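Local atomic coordinates of chlamydomonas reinhardtii THB1 (Chlamydomonas reinhardtii, PDB entry 6CII), a protein that binds one heme group in a truncated 2-on-2 globin fold and probably binds oxygen, captured here with cyanide as the heme ligand. Residues 29-34 / 94-99. Numbering follows the deposited sequence.
Sequences ERIVAD and AAHLDS
H96 reaches from helix 87-103 to R30 on helix 16-33 and to D34, which follows it in the chain, tying together two helices of the 2-on-2 globin fold whose local axes run 139° apart. Hydrogen bonds dominate the contact, and both ring nitrogens take part. R30 NE donates to H96 ND1 at 2.9 Å, almost straight and close to the planes of both groups, although the guanidinium and the imidazole are turned 69° against each other. A second donation to ND1, from R30 NH2, is weak and bent. Across the ring, H96 NE2 gives its hydrogen to D34 OD2 over 2.8 Å, meeting the anti lone pair of the carboxylate. The two partners thus sit at the ring edge and fix its rotation, with ND1 as acceptor and NE2 as donor; the carboxylate would be expected to polarise the imidazole. D34 OD1 is bonded to Q36 N, which would help hold the carboxylate in place.

Van der Waals contacts surround these bonds. I31 CG1 approaches H96 CD2 obliquely at 4.0 Å; the I31 side chain lies about 5 Å from the bound cyanide, which brings this partly exposed contact close to the distal side of the heme. L37 touches both I31 and H96. A bend at chi3 (59°) turns the R30 chain so that NE faces ND1 and one guanidinium face lies against S99 CB, 3.5 Å from R30 NH2.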
# COMPACT_ATOMS: atom_id res chain seq x y z
N GLU A 29 0.42 0.73 -11.53
CA GLU A 29 0.31 0.30 -12.93
C GLU A 29 -0.33 -1.08 -13.04
O GLU A 29 -1.14 -1.31 -13.94
CB GLU A 29 1.68 0.34 -13.63
CG GLU A 29 2.23 1.78 -13.80
CD GLU A 29 1.35 2.74 -14.65
OE1 GLU A 29 0.38 2.31 -15.27
OE2 GLU A 29 1.63 3.95 -14.68
N ARG A 30 0.01 -2.00 -12.12
CA ARG A 30 -0.64 -3.31 -12.10
C ARG A 30 -2.10 -3.18 -11.71
O ARG A 30 -2.96 -3.89 -12.24
CB ARG A 30 0.07 -4.25 -11.11
CG ARG A 30 1.52 -4.50 -11.40
CD ARG A 30 2.18 -5.29 -10.27
NE ARG A 30 1.52 -6.59 -10.04
CZ ARG A 30 2.04 -7.77 -10.33
NH1 ARG A 30 3.25 -7.88 -10.87
NH2 ARG A 30 1.34 -8.87 -10.06
N ILE A 31 -2.42 -2.32 -10.74
CA ILE A 31 -3.80 -2.28 -10.28
C ILE A 31 -4.72 -1.75 -11.37
O ILE A 31 -5.83 -2.27 -11.58
CB ILE A 31 -3.88 -1.45 -8.98
CG1 ILE A 31 -3.39 -2.34 -7.82
CG2 ILE A 31 -5.30 -0.97 -8.75
CD1 ILE A 31 -3.14 -1.61 -6.49
N VAL A 32 -4.28 -0.73 -12.11
CA VAL A 32 -5.19 -0.18 -13.11
C VAL A 32 -5.30 -1.09 -14.32
O VAL A 32 -6.22 -0.90 -15.11
CB VAL A 32 -4.79 1.25 -13.53
CG1 VAL A 32 -4.74 2.16 -12.33
CG2 VAL A 32 -3.48 1.24 -14.29
N ALA A 33 -4.39 -2.06 -14.46
CA ALA A 33 -4.49 -3.06 -15.51
C ALA A 33 -5.28 -4.28 -15.08
O ALA A 33 -5.54 -5.16 -15.91
CB ALA A 33 -3.09 -3.50 -15.98
N ASP A 34 -5.67 -4.36 -13.80
CA ASP A 34 -6.31 -5.54 -13.25
C ASP A 34 -7.81 -5.35 -13.34
O ASP A 34 -8.36 -4.50 -12.63
CB ASP A 34 -5.87 -5.74 -11.81
CG ASP A 34 -6.50 -6.96 -11.15
OD1 ASP A 34 -7.55 -7.44 -11.63
OD2 ASP A 34 -5.91 -7.43 -10.16
N ALA A 94 -2.86 -6.82 -1.87
CA ALA A 94 -1.66 -7.26 -1.17
C ALA A 94 -0.76 -8.07 -2.08
O ALA A 94 0.47 -7.90 -2.06
CB ALA A 94 -2.05 -8.07 0.06
N ALA A 95 -1.35 -8.93 -2.91
CA ALA A 95 -0.56 -9.76 -3.81
C ALA A 95 0.12 -8.93 -4.88
O ALA A 95 1.25 -9.22 -5.28
CB ALA A 95 -1.45 -10.83 -4.44
N HIS A 96 -0.54 -7.87 -5.36
CA HIS A 96 0.14 -6.97 -6.27
C HIS A 96 1.35 -6.34 -5.61
O HIS A 96 2.38 -6.14 -6.26
CB HIS A 96 -0.79 -5.87 -6.76
CG HIS A 96 -1.70 -6.31 -7.86
ND1 HIS A 96 -1.23 -6.77 -9.07
CD2 HIS A 96 -3.05 -6.32 -7.93
CE1 HIS A 96 -2.26 -7.06 -9.85
NE2 HIS A 96 -3.37 -6.80 -9.18
N LEU A 97 1.23 -5.95 -4.34
CA LEU A 97 2.38 -5.33 -3.69
C LEU A 97 3.48 -6.35 -3.46
O LEU A 97 4.66 -6.05 -3.63
CB LEU A 97 1.97 -4.69 -2.37
CG LEU A 97 3.11 -3.95 -1.66
CD1 LEU A 97 3.70 -2.84 -2.55
CD2 LEU A 97 2.66 -3.38 -0.30
N ASP A 98 3.11 -7.56 -3.06
CA ASP A 98 4.14 -8.57 -2.83
C ASP A 98 4.89 -8.86 -4.12
O ASP A 98 6.13 -8.86 -4.13
CB ASP A 98 3.52 -9.85 -2.28
CG ASP A 98 4.57 -10.93 -2.06
OD1 ASP A 98 5.21 -10.93 -1.00
OD2 ASP A 98 4.78 -11.76 -2.96
N SER A 99 4.16 -9.05 -5.22
CA SER A 99 4.79 -9.30 -6.52
C SER A 99 5.65 -8.12 -6.96
O SER A 99 6.71 -8.31 -7.57
CB SER A 99 3.72 -9.58 -7.57
OG SER A 99 3.14 -10.86 -7.34